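Local coordinates for HIT domain-containing protein (Leishmania major, PDB 3KSV) that is of unknown function but, as a zinc-binding member of the histidine triad family, probably acts as a nucleotide hydrolase or transferase, at residues A26-M38 and R45-S57. Numbering follows the deposited sequence.
With ZN (zinc ion), chain B.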
loop_
_atom_site.group_PDB
_atom_site.type_symbol
_atom_site.label_atom_id
_atom_site.label_comp_id
_atom_site.label_asym_id
_atom_site.label_seq_id
_atom_site.Cartn_x
_atom_site.Cartn_y
_atom_site.Cartn_z
ATOM N N ALA A 26 5.723 21.312 3.391
ATOM C CA ALA A 26 6.341 20.917 4.646
ATOM C C ALA A 26 6.676 19.431 4.573
ATOM O O ALA A 26 5.811 18.581 4.379
ATOM C CB ALA A 26 5.425 21.213 5.835
ATOM N N LYS A 27 7.951 19.153 4.743
ATOM C CA LYS A 27 8.499 17.818 4.653
ATOM C C LYS A 27 8.318 17.090 6.018
ATOM O O LYS A 27 8.818 17.549 7.050
ATOM C CB LYS A 27 9.956 18.068 4.260
ATOM C CG LYS A 27 10.883 16.929 4.015
ATOM C CD LYS A 27 12.324 17.535 3.955
ATOM C CE LYS A 27 12.900 17.815 5.380
ATOM N NZ LYS A 27 13.637 19.110 5.494
ATOM N N VAL A 28 7.534 16.009 6.031
ATOM C CA VAL A 28 7.275 15.215 7.263
ATOM C C VAL A 28 8.431 14.232 7.575
ATOM O O VAL A 28 8.712 13.900 8.738
ATOM C CB VAL A 28 5.896 14.481 7.156
ATOM C CG1 VAL A 28 5.754 13.364 8.176
ATOM C CG2 VAL A 28 4.756 15.494 7.288
ATOM N N ALA A 29 9.112 13.781 6.531
ATOM C CA ALA A 29 10.286 12.935 6.668
ATOM C C ALA A 29 10.972 12.867 5.309
ATOM O O ALA A 29 10.351 13.134 4.273
ATOM C CB ALA A 29 9.902 11.554 7.146
ATOM N N GLU A 30 12.261 12.550 5.331
ATOM C CA GLU A 30 13.059 12.427 4.122
ATOM C C GLU A 30 14.137 11.389 4.379
ATOM O O GLU A 30 14.763 11.389 5.424
ATOM C CB GLU A 30 13.675 13.771 3.734
ATOM C CG GLU A 30 14.512 13.720 2.445
ATOM C CD GLU A 30 15.024 15.086 1.949
ATOM O OE1 GLU A 30 14.960 16.095 2.697
ATOM O OE2 GLU A 30 15.517 15.138 0.789
ATOM N N THR A 31 14.293 10.456 3.448
ATOM C CA THR A 31 15.328 9.441 3.545
ATOM C C THR A 31 16.118 9.576 2.265
ATOM O O THR A 31 15.836 10.461 1.455
ATOM C CB THR A 31 14.730 8.005 3.727
ATOM O OG1 THR A 31 13.944 7.654 2.589
ATOM C CG2 THR A 31 13.842 7.933 4.966
ATOM N N SER A 32 17.102 8.712 2.057
ATOM C CA SER A 32 17.885 8.794 0.828
ATOM C C SER A 32 17.010 8.665 -0.431
ATOM O O SER A 32 17.192 9.417 -1.391
ATOM C CB SER A 32 18.979 7.733 0.825
ATOM O OG SER A 32 18.457 6.491 1.253
ATOM N N LYS A 33 16.043 7.752 -0.422
ATOM C CA LYS A 33 15.298 7.422 -1.645
ATOM C C LYS A 33 13.829 7.833 -1.648
ATOM O O LYS A 33 13.161 7.652 -2.662
ATOM C CB LYS A 33 15.422 5.915 -1.937
ATOM C CG LYS A 33 16.801 5.477 -2.423
ATOM C CD LYS A 33 17.022 5.921 -3.870
ATOM C CE LYS A 33 18.387 5.500 -4.419
ATOM N NZ LYS A 33 18.451 5.652 -5.921
ATOM N N ALA A 34 13.343 8.418 -0.547
ATOM C CA ALA A 34 11.906 8.663 -0.345
ATOM C C ALA A 34 11.606 9.959 0.429
ATOM O O ALA A 34 12.453 10.470 1.138
ATOM C CB ALA A 34 11.257 7.450 0.363
ATOM N N LEU A 35 10.386 10.465 0.277
ATOM C CA LEU A 35 9.918 11.643 0.981
ATOM C C LEU A 35 8.480 11.430 1.511
ATOM O O LEU A 35 7.681 10.723 0.890
ATOM C CB LEU A 35 9.961 12.836 0.011
ATOM C CG LEU A 35 10.154 14.228 0.586
ATOM C CD1 LEU A 35 11.654 14.510 0.715
ATOM C CD2 LEU A 35 9.425 15.298 -0.286
ATOM N N ALA A 36 8.153 12.051 2.647
ATOM C CA ALA A 36 6.791 12.106 3.160
ATOM C C ALA A 36 6.329 13.546 3.404
ATOM O O ALA A 36 7.117 14.415 3.821
ATOM C CB ALA A 36 6.677 11.282 4.441
ATOM N N PHE A 37 5.044 13.791 3.145
ATOM C CA PHE A 37 4.405 15.053 3.440
ATOM C C PHE A 37 2.878 14.918 3.584
ATOM O O PHE A 37 2.303 13.851 3.368
ATOM C CB PHE A 37 4.779 16.094 2.385
ATOM C CG PHE A 37 4.608 15.624 0.994
ATOM C CD1 PHE A 37 3.387 15.763 0.357
ATOM C CD2 PHE A 37 5.664 15.060 0.312
ATOM C CE1 PHE A 37 3.208 15.336 -0.964
ATOM C CE2 PHE A 37 5.512 14.627 -0.999
ATOM C CZ PHE A 37 4.272 14.759 -1.645
ATOM N N MET A 38 2.231 16.007 3.978
ATOM C CA MET A 38 0.784 16.012 4.163
ATOM C C MET A 38 0.053 16.140 2.820
ATOM O O MET A 38 0.571 16.726 1.865
ATOM C CB MET A 38 0.367 17.140 5.106
ATOM C CG MET A 38 1.090 17.161 6.482
ATOM S SD MET A 38 0.895 15.657 7.462
ATOM C CE MET A 38 -0.896 15.610 7.583
ATOM N N ARG A 45 -8.664 14.184 8.288
ATOM C CA ARG A 45 -7.625 14.919 8.997
ATOM C C ARG A 45 -6.411 14.010 9.275
ATOM O O ARG A 45 -6.570 12.915 9.809
ATOM C CB ARG A 45 -8.236 15.474 10.300
ATOM C CG ARG A 45 -7.287 16.189 11.239
ATOM C CD ARG A 45 -6.795 17.509 10.707
ATOM N NE ARG A 45 -5.717 17.997 11.567
ATOM C CZ ARG A 45 -5.867 18.690 12.704
ATOM N NH1 ARG A 45 -7.071 19.060 13.158
ATOM N NH2 ARG A 45 -4.776 19.048 13.380
ATOM N N GLY A 46 -5.211 14.458 8.882
ATOM C CA GLY A 46 -3.957 13.690 9.075
ATOM C C GLY A 46 -3.536 12.786 7.914
ATOM O O GLY A 46 -2.571 12.035 8.027
ATOM N N HIS A 47 -4.298 12.831 6.822
ATOM C CA HIS A 47 -3.995 12.142 5.555
ATOM C C HIS A 47 -2.645 12.601 5.019
ATOM O O HIS A 47 -2.407 13.807 4.814
ATOM C CB HIS A 47 -5.120 12.450 4.547
ATOM C CG HIS A 47 -4.987 11.798 3.194
ATOM N ND1 HIS A 47 -6.024 11.804 2.285
ATOM C CD2 HIS A 47 -3.958 11.157 2.581
ATOM C CE1 HIS A 47 -5.649 11.189 1.180
ATOM N NE2 HIS A 47 -4.399 10.785 1.332
ATOM N N MET A 48 -1.761 11.629 4.801
ATOM C CA MET A 48 -0.425 11.917 4.345
ATOM C C MET A 48 -0.053 11.044 3.186
ATOM O O MET A 48 -0.775 10.112 2.839
ATOM C CB MET A 48 0.589 11.782 5.497
ATOM C CG MET A 48 0.794 10.393 6.092
ATOM S SD MET A 48 2.170 10.431 7.261
ATOM C CE MET A 48 3.502 10.806 6.088
ATOM N N LEU A 49 1.089 11.390 2.588
ATOM C CA LEU A 49 1.614 10.765 1.395
ATOM C C LEU A 49 3.073 10.340 1.608
ATOM O O LEU A 49 3.835 11.044 2.267
ATOM C CB LEU A 49 1.560 11.752 0.245
ATOM C CG LEU A 49 0.181 12.319 -0.110
ATOM C CD1 LEU A 49 0.333 13.573 -0.979
ATOM C CD2 LEU A 49 -0.671 11.302 -0.799
ATOM N N VAL A 50 3.446 9.183 1.068
ATOM C CA VAL A 50 4.841 8.736 1.033
ATOM C C VAL A 50 5.190 8.454 -0.423
ATOM O O VAL A 50 4.546 7.625 -1.068
ATOM C CB VAL A 50 5.056 7.441 1.853
ATOM C CG1 VAL A 50 6.451 6.876 1.621
ATOM C CG2 VAL A 50 4.810 7.693 3.329
ATOM N N ILE A 51 6.209 9.124 -0.938
ATOM C CA ILE A 51 6.583 8.979 -2.343
ATOM C C ILE A 51 8.071 8.635 -2.514
ATOM O O ILE A 51 8.902 9.042 -1.700
ATOM C CB ILE A 51 6.263 10.267 -3.152
ATOM C CG1 ILE A 51 7.209 11.385 -2.786
ATOM C CG2 ILE A 51 4.812 10.728 -2.917
ATOM C CD1 ILE A 51 7.215 12.498 -3.810
ATOM N N PRO A 52 8.415 7.884 -3.574
ATOM C CA PRO A 52 9.819 7.781 -3.913
ATOM C C PRO A 52 10.321 9.080 -4.528
ATOM O O PRO A 52 9.567 9.790 -5.196
ATOM C CB PRO A 52 9.831 6.660 -4.948
ATOM C CG PRO A 52 8.536 6.802 -5.633
ATOM C CD PRO A 52 7.576 7.157 -4.539
ATOM N N LYS A 53 11.585 9.397 -4.299
ATOM C CA LYS A 53 12.200 10.538 -4.962
ATOM C C LYS A 53 12.301 10.314 -6.479
ATOM O O LYS A 53 12.129 11.251 -7.254
ATOM C CB LYS A 53 13.576 10.825 -4.362
ATOM C CG LYS A 53 13.520 11.502 -2.984
ATOM C CD LYS A 53 14.894 11.478 -2.304
ATOM C CE LYS A 53 14.991 12.440 -1.130
ATOM N NZ LYS A 53 16.227 12.201 -0.322
ATOM N N GLU A 54 12.543 9.072 -6.893
ATOM C CA GLU A 54 12.623 8.705 -8.314
ATOM C C GLU A 54 11.257 8.922 -8.972
ATOM O O GLU A 54 10.226 8.591 -8.378
ATOM C CB GLU A 54 13.041 7.216 -8.447
ATOM C CG GLU A 54 13.262 6.697 -9.894
ATOM C CD GLU A 54 13.184 5.142 -10.039
ATOM O OE1 GLU A 54 13.142 4.384 -9.015
ATOM O OE2 GLU A 54 13.152 4.682 -11.212
ATOM N N HIS A 55 11.237 9.475 -10.186
ATOM C CA HIS A 55 9.982 9.558 -10.945
ATOM C C HIS A 55 9.654 8.194 -11.558
ATOM O O HIS A 55 10.014 7.912 -12.705
ATOM C CB HIS A 55 10.011 10.645 -12.039
ATOM C CG HIS A 55 8.695 10.826 -12.742
ATOM N ND1 HIS A 55 7.669 11.591 -12.230
ATOM C CD2 HIS A 55 8.234 10.315 -13.910
ATOM C CE1 HIS A 55 6.636 11.544 -13.051
ATOM N NE2 HIS A 55 6.954 10.783 -14.083
ATOM N N ALA A 56 8.979 7.354 -10.780
ATOM C CA ALA A 56 8.374 6.112 -11.290
ATOM C C ALA A 56 6.886 6.385 -11.421
ATOM O O ALA A 56 6.262 6.839 -10.474
ATOM C CB ALA A 56 8.614 4.973 -10.335
ATOM N N SER A 57 6.314 6.152 -12.591
ATOM C CA SER A 57 4.880 6.394 -12.766
ATOM C C SER A 57 3.985 5.329 -12.061
ATOM O O SER A 57 2.901 5.655 -11.553
ATOM C CB SER A 57 4.551 6.512 -14.256
ATOM O OG SER A 57 3.158 6.341 -14.483
HETATM ZN ZN ZN B . 7.226 12.850 -10.761
HETATM O O HOH W 1 13.514 6.860 -5.176
#
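Leu35 and Phe37 pair with Ile51 and Leu49 through four backbone hydrogen bonds that zip strands 34-38 and 48-52 together antiparallel, their axes 4.7 Å apart. Each residue of a pair both gives and accepts, as in Ile51 N to Leu35 O at 2.8 Å. Beyond the strand end, Lys53 N continues the ladder to Lys33 O. Lys33 O also accepts a hydrogen bond from a water, which in turn accepts one from Glu54 N.

Apolar side chains meet on both faces of the strand pair. On one, CE1 of the Phe37 ring meets Leu49 CD1 at 3.4 Å, while Leu49 CB sits over a ring face. Ile51 CD1 approaches the ring edge in plane, 3.9 Å from Phe37 CE2; Phe15 and Ile19 of helix 14-20 pack on this side. On the other face, Met48, extended to SD and then bent (chi3 -65°), lays its CE 3.6 Å from Ala36 CB and against Val28 CG1; Met48 also packs on Ala77 and Val81 of helix 64-82. The two strands form a beta hairpin within the antiparallel sheet of the HIT fold, and Ile51 touches His108, the predicted nucleotidylated histidine. Next door, strand 27-30 has a classic beta bulge: the N-H groups of Val28 and, weakly, Ala29 both turn to Ala36 O.

Polar side-chain contacts gather at Lys53, whose extended chain runs over the 31-33 turn. Its NZ donates to Thr31 O, at a modelled 2.5 Å that is doubtfully short, and weakly to Ser32 O; a salt bridge to Glu30 OE2, with a weak hydrogen bond 3.2 Å from Lys53 NZ, adds a third partner.

Past Lys53 the chain reaches the metal: His55 ND1 binds zinc at 2.0 Å, with Cys13, Cys16 and His106 completing the site.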